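Local structure of SnoK (Streptomyces nogalater, 5EPA) at residues A[38-43]-A[210-215]; A[130-135]-A[221-226]. The protein is a carbocyclase of nogalamycin biosynthesis, a non-heme iron enzyme that binds an iron ion together with 2-oxoglutarate. All coordinates share one frame; numbering follows the deposited sequence.

Contact 1. Residues A[38-43]-A[210-215]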
loop_
_atom_site.group_PDB
_atom_site.type_symbol
_atom_site.label_atom_id
_atom_site.label_comp_id
_atom_site.label_asym_id
_atom_site.label_seq_id
_atom_site.Cartn_x
_atom_site.Cartn_y
_atom_site.Cartn_z
ATOM N N TYR A 38 -4.463 -4.249 10.138
ATOM C CA TYR A 38 -4.000 -2.939 9.813
ATOM C C TYR A 38 -3.615 -2.257 11.124
ATOM O O TYR A 38 -4.034 -2.675 12.202
ATOM C CB TYR A 38 -5.097 -2.139 9.093
ATOM C CG TYR A 38 -6.171 -1.664 10.037
ATOM C CD1 TYR A 38 -7.222 -2.526 10.435
ATOM C CD2 TYR A 38 -6.152 -0.392 10.566
ATOM C CE1 TYR A 38 -8.221 -2.106 11.327
ATOM C CE2 TYR A 38 -7.164 0.035 11.446
ATOM C CZ TYR A 38 -8.177 -0.844 11.825
ATOM O OH TYR A 38 -9.139 -0.430 12.698
ATOM N N VAL A 39 -2.843 -1.186 11.028
ATOM C CA VAL A 39 -2.573 -0.333 12.177
ATOM C C VAL A 39 -2.106 1.040 11.756
ATOM O O VAL A 39 -1.288 1.198 10.849
ATOM C CB VAL A 39 -1.560 -0.962 13.159
ATOM C CG1 VAL A 39 -0.144 -1.033 12.579
ATOM C CG2 VAL A 39 -1.539 -0.207 14.474
ATOM N N HIS A 40 -2.624 2.024 12.460
ATOM C CA HIS A 40 -2.284 3.428 12.257
ATOM C C HIS A 40 -1.137 3.811 13.175
ATOM O O HIS A 40 -1.271 3.761 14.382
ATOM C CB HIS A 40 -3.512 4.303 12.562
ATOM C CG HIS A 40 -3.245 5.790 12.520
ATOM N ND1 HIS A 40 -4.003 6.697 13.216
ATOM C CD2 HIS A 40 -2.289 6.505 11.893
ATOM C CE1 HIS A 40 -3.538 7.910 13.007
ATOM N NE2 HIS A 40 -2.500 7.822 12.201
ATOM N N ILE A 41 0.000 4.170 12.591
ATOM C CA ILE A 41 1.145 4.628 13.371
ATOM C C ILE A 41 1.368 6.128 13.134
ATOM O O ILE A 41 1.722 6.543 12.051
ATOM C CB ILE A 41 2.405 3.876 12.988
ATOM C CG1 ILE A 41 2.173 2.367 13.087
ATOM C CG2 ILE A 41 3.556 4.305 13.881
ATOM C CD1 ILE A 41 1.834 1.851 14.477
ATOM N N PRO A 42 1.148 6.945 14.156
ATOM C CA PRO A 42 1.327 8.364 13.892
ATOM C C PRO A 42 2.766 8.879 14.013
ATOM O O PRO A 42 3.594 8.315 14.746
ATOM C CB PRO A 42 0.445 9.033 14.948
ATOM C CG PRO A 42 0.258 8.009 16.022
ATOM C CD PRO A 42 0.736 6.676 15.546
ATOM N N ARG A 43 3.005 9.996 13.330
ATOM C CA ARG A 43 4.229 10.769 13.474
ATOM C C ARG A 43 5.517 9.945 13.216
ATOM O O ARG A 43 6.399 9.903 14.030
ATOM C CB ARG A 43 4.265 11.430 14.841
ATOM C CG ARG A 43 3.058 12.325 15.111
ATOM C CD ARG A 43 3.110 12.951 16.511
ATOM N NE ARG A 43 3.015 11.908 17.529
ATOM C CZ ARG A 43 1.894 11.381 17.980
ATOM N NH1 ARG A 43 0.716 11.787 17.507
ATOM N NH2 ARG A 43 1.951 10.422 18.894
ATOM N N ALA A 210 -0.507 14.238 7.847
ATOM C CA ALA A 210 0.756 14.107 7.078
ATOM C C ALA A 210 1.866 13.624 7.968
ATOM O O ALA A 210 2.062 14.115 9.059
ATOM C CB ALA A 210 1.147 15.429 6.439
ATOM N N GLY A 211 2.590 12.628 7.500
ATOM C CA GLY A 211 3.679 12.035 8.278
ATOM C C GLY A 211 3.305 10.781 9.019
ATOM O O GLY A 211 4.194 10.023 9.463
ATOM N N ASP A 212 2.001 10.538 9.141
ATOM C CA ASP A 212 1.514 9.287 9.708
ATOM C C ASP A 212 1.644 8.181 8.678
ATOM O O ASP A 212 1.724 8.433 7.473
ATOM C CB ASP A 212 0.034 9.364 10.118
ATOM C CG ASP A 212 -0.240 10.361 11.274
ATOM O OD1 ASP A 212 0.713 10.919 11.882
ATOM O OD2 ASP A 212 -1.448 10.536 11.578
ATOM N N VAL A 213 1.640 6.954 9.160
ATOM C CA VAL A 213 1.634 5.789 8.282
ATOM C C VAL A 213 0.593 4.804 8.753
ATOM O O VAL A 213 0.521 4.508 9.943
ATOM C CB VAL A 213 2.994 5.073 8.265
ATOM C CG1 VAL A 213 2.968 3.939 7.274
ATOM C CG2 VAL A 213 4.099 6.034 7.874
ATOM N N VAL A 214 -0.192 4.265 7.830
ATOM C CA VAL A 214 -1.034 3.137 8.152
ATOM C C VAL A 214 -0.509 1.920 7.414
ATOM O O VAL A 214 -0.368 1.942 6.208
ATOM C CB VAL A 214 -2.495 3.356 7.746
ATOM C CG1 VAL A 214 -3.378 2.251 8.320
ATOM C CG2 VAL A 214 -2.988 4.705 8.220
ATOM N N PHE A 215 -0.285 0.839 8.147
ATOM C CA PHE A 215 0.209 -0.424 7.591
ATOM C C PHE A 215 -0.936 -1.390 7.472
ATOM O O PHE A 215 -1.776 -1.486 8.364
ATOM C CB PHE A 215 1.249 -1.067 8.518
ATOM C CG PHE A 215 2.500 -0.285 8.667
ATOM C CD1 PHE A 215 2.578 0.738 9.536
ATOM C CD2 PHE A 215 3.624 -0.606 7.897
ATOM C CE1 PHE A 215 3.747 1.495 9.635
ATOM C CE2 PHE A 215 4.796 0.110 8.007
ATOM C CZ PHE A 215 4.858 1.175 8.884
#
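The carboxylate of Asp-212 takes one hydrogen bond on each oxygen from 38-43: His-40 NE2 reaches OD2 at 3.0 Å and the backbone N of Arg-43 reaches OD1 at 2.9 Å. These side-chain bonds finish off an antiparallel ladder at the edge of the larger sheet of the jelly-roll (cupin) fold, where 38-41 is an outermost strand. Both donors approach from above the carboxylate plane, His-40 the more steeply (55° out of it), although OD2 lies almost in the plane of the His-40 ring. OD2 accepts a second bond, from Arg-209 N, so each carboxylate oxygen has a backbone donor. Two hydrogen-bonded pairs, Val-39 with Phe-215 and Ile-41 with Val-213, flank the non-hydrogen-bonded pair His-40 with Val-214; the shortest link runs from Ile-41 N to Val-213 O, at 2.7 Å. The sheet has two different sides. Val-39, Ile-41, Val-213 and Phe-215 share one, with Val-39 and Phe-215 packing on helix 98-108. The other carries His-40 and Val-214, near Val-208, while the Tyr-38 ring leads off to stack with Tyr-166. His-40 CG sits anti to the backbone N (chi1 174°), which sends the imidazole along the strand to Asp-212. On the apolar side, Ile-41 CG1 lies 3.9 Å from Phe-215 CE1, while Val-213 CG1 covers a rim of one face of that ring.

Contact 2. Residues A[130-135]-A[221-226]. With FE (Fe (III) ion), chain G; AKG (2-oxoglutaric acid), chain H.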
loop_
_atom_site.group_PDB
_atom_site.type_symbol
_atom_site.label_atom_id
_atom_site.label_comp_id
_atom_site.label_asym_id
_atom_site.label_seq_id
_atom_site.Cartn_x
_atom_site.Cartn_y
_atom_site.Cartn_z
ATOM N N THR A 130 -11.709 4.478 -4.315
ATOM C CA THR A 130 -10.871 3.347 -4.702
ATOM C C THR A 130 -11.624 2.057 -4.336
ATOM O O THR A 130 -11.903 1.786 -3.172
ATOM C CB THR A 130 -9.531 3.353 -3.988
ATOM O OG1 THR A 130 -8.862 4.595 -4.214
ATOM C CG2 THR A 130 -8.671 2.230 -4.508
ATOM N N LEU A 131 -11.940 1.277 -5.344
ATOM C CA LEU A 131 -12.735 0.093 -5.190
ATOM C C LEU A 131 -12.079 -0.889 -4.219
ATOM O O LEU A 131 -10.878 -1.146 -4.249
ATOM C CB LEU A 131 -12.975 -0.551 -6.561
ATOM C CG LEU A 131 -13.911 -1.797 -6.622
ATOM C CD1 LEU A 131 -15.359 -1.477 -6.299
ATOM C CD2 LEU A 131 -13.810 -2.431 -8.005
ATOM N N VAL A 132 -12.923 -1.468 -3.378
ATOM C CA VAL A 132 -12.497 -2.444 -2.376
ATOM C C VAL A 132 -11.708 -3.620 -2.991
ATOM O O VAL A 132 -12.059 -4.132 -4.041
ATOM C CB VAL A 132 -13.724 -2.979 -1.572
ATOM C CG1 VAL A 132 -14.686 -3.746 -2.484
ATOM C CG2 VAL A 132 -13.297 -3.873 -0.418
ATOM N N HIS A 133 -10.669 -4.055 -2.278
ATOM C CA HIS A 133 -9.836 -5.180 -2.715
ATOM C C HIS A 133 -8.919 -5.624 -1.609
ATOM O O HIS A 133 -8.841 -4.971 -0.576
ATOM C CB HIS A 133 -8.972 -4.755 -3.939
ATOM C CG HIS A 133 -7.992 -3.649 -3.636
ATOM N ND1 HIS A 133 -8.371 -2.332 -3.514
ATOM C CD2 HIS A 133 -6.650 -3.676 -3.408
ATOM C CE1 HIS A 133 -7.305 -1.596 -3.220
ATOM N NE2 HIS A 133 -6.237 -2.387 -3.103
ATOM N N ASP A 134 -8.204 -6.719 -1.828
ATOM C CA ASP A 134 -7.002 -6.999 -1.061
ATOM C C ASP A 134 -5.820 -6.938 -2.029
ATOM O O ASP A 134 -6.005 -6.907 -3.237
ATOM C CB ASP A 134 -7.043 -8.314 -0.322
ATOM C CG ASP A 134 -7.087 -9.557 -1.250
ATOM O OD1 ASP A 134 -6.390 -9.597 -2.286
ATOM O OD2 ASP A 134 -7.824 -10.517 -0.888
ATOM N N ASP A 135 -4.622 -6.790 -1.496
ATOM C CA ASP A 135 -3.465 -6.497 -2.359
ATOM C C ASP A 135 -2.900 -7.780 -2.936
ATOM O O ASP A 135 -2.415 -7.793 -4.052
ATOM C CB ASP A 135 -2.419 -5.739 -1.581
ATOM C CG ASP A 135 -2.823 -4.296 -1.272
ATOM O OD1 ASP A 135 -3.584 -3.592 -2.028
ATOM O OD2 ASP A 135 -2.331 -3.870 -0.208
ATOM N N VAL A 221 -8.724 -6.642 3.600
ATOM C CA VAL A 221 -9.623 -5.997 2.678
ATOM C C VAL A 221 -9.631 -4.500 2.995
ATOM O O VAL A 221 -9.850 -4.101 4.148
ATOM C CB VAL A 221 -11.030 -6.608 2.745
ATOM C CG1 VAL A 221 -12.012 -5.863 1.873
ATOM C CG2 VAL A 221 -10.976 -8.043 2.281
ATOM N N HIS A 222 -9.462 -3.687 1.964
ATOM C CA HIS A 222 -9.468 -2.265 2.141
ATOM C C HIS A 222 -9.994 -1.514 0.926
ATOM O O HIS A 222 -10.192 -2.062 -0.154
ATOM C CB HIS A 222 -8.049 -1.798 2.482
ATOM C CG HIS A 222 -7.030 -2.084 1.415
ATOM N ND1 HIS A 222 -6.494 -3.337 1.236
ATOM C CD2 HIS A 222 -6.439 -1.288 0.484
ATOM C CE1 HIS A 222 -5.619 -3.303 0.233
ATOM N NE2 HIS A 222 -5.578 -2.070 -0.272
ATOM N N MET A 223 -10.171 -0.220 1.104
ATOM C CA MET A 223 -10.739 0.628 0.078
ATOM C C MET A 223 -10.374 2.086 0.387
ATOM O O MET A 223 -9.747 2.345 1.397
ATOM C CB MET A 223 -12.261 0.394 0.034
ATOM C CG MET A 223 -13.013 1.012 1.207
ATOM S SD MET A 223 -14.508 0.097 1.617
ATOM C CE MET A 223 -13.779 -1.254 2.559
ATOM N N ALA A 224 -10.793 3.030 -0.451
ATOM C CA ALA A 224 -10.650 4.452 -0.114
ATOM C C ALA A 224 -11.796 5.306 -0.606
ATOM O O ALA A 224 -12.398 5.012 -1.606
ATOM C CB ALA A 224 -9.343 5.001 -0.664
ATOM N N GLU A 225 -12.041 6.398 0.098
ATOM C CA GLU A 225 -13.059 7.388 -0.279
ATOM C C GLU A 225 -12.676 8.130 -1.516
ATOM O O GLU A 225 -11.509 8.257 -1.833
ATOM C CB GLU A 225 -13.187 8.488 0.785
ATOM C CG GLU A 225 -13.543 8.024 2.169
ATOM C CD GLU A 225 -14.822 7.223 2.154
ATOM O OE1 GLU A 225 -15.863 7.822 1.845
ATOM O OE2 GLU A 225 -14.759 5.995 2.425
ATOM N N ALA A 226 -13.672 8.653 -2.197
ATOM C CA ALA A 226 -13.454 9.731 -3.163
ATOM C C ALA A 226 -12.873 10.949 -2.440
ATOM O O ALA A 226 -13.110 11.154 -1.243
ATOM C CB ALA A 226 -14.776 10.119 -3.806
HETATM FE FE FE G . -4.459 -1.873 -2.087
HETATM C C1 AKG H . -3.000 0.320 -1.176
HETATM O O1 AKG H . -2.102 1.029 -0.656
HETATM O O2 AKG H . -2.999 -0.938 -1.262
HETATM C C2 AKG H . -4.165 0.960 -1.780
HETATM O O5 AKG H . -4.978 0.177 -2.247
HETATM C C3 AKG H . -4.313 2.461 -1.802
HETATM C C4 AKG H . -5.462 3.024 -2.643
HETATM C C5 AKG H . -5.523 4.557 -2.508
HETATM O O3 AKG H . -4.503 5.241 -2.170
HETATM O O4 AKG H . -6.581 5.150 -2.733
HETATM O O HOH W 1 -3.388 -1.672 -3.955
#
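This is a metal-binding strand pair: 130-133, an outermost strand of the smaller sheet of the jelly roll, runs antiparallel to 222-224. The strands carry the two histidines of the facial triad, and Asp-135, two residues on from His-133, supplies the carboxylate. His-133 NE2 and His-222 NE2 each bind the iron(III) at 2.1 Å and Asp-135 OD1 binds it at 1.9 Å. The histidines form a hydrogen-bonded pair, with backbone bonds both ways, and their rings project from the same face, planes at 63°. In each, CG lies between the backbone N and the carbonyl carbon (chi1 63° and 61°), a crowded position that turns both NE2 atoms to the metal. His-133 ND1 donates to Leu-131 O at 2.9 Å, close to its ring plane, and His-222 ND1 is bonded to Thr-220 O, so both rings are fixed in rotation. Asp-135 OD2 is held by His-216. Beyond a beta bulge, Thr-130 pairs with Ala-224, and its OG1, also bonded to Lys-122 NZ, donates to O4 of 2-oxoglutarate at 2.8 Å; Arg-233 and Trp-151 bond this ligand too. Away from the metal, Val-132 CG2 presses on Val-221 CG1 at 3.3 Å, tighter than usual. 2-Oxoglutarate chelates the iron through O2, trans to His-133, and O5, trans to Asp-135. A water trans to His-222 fills the sixth position. In such enzymes this water usually leaves when substrate binds to the iron(II) form, so oxygen would probably bind here.

In the fold
Contacts 1 and 2 are mostly buried antiparallel pairs at edges of different sheets of one jelly roll: 38-43 is outermost in the larger, 130-135 in the smaller. Contact 1 runs out to the exposed Arg-43; contact 2 lines the ligand pocket, though Leu-131 is exposed. Their centres are about 17 Å apart. Strands 213-217 and 222-224 follow each other in the chain, and His-216, just past contact 1, bonds the iron ligand Asp-135 of contact 2. Histidine meets carboxylate directly in contact 1, through iron in contact 2. Contact 1 pairs in regular register with apolar residues on the helix side; contact 2 is bulged, with metal ligands on one face and apolar side chains off the metal.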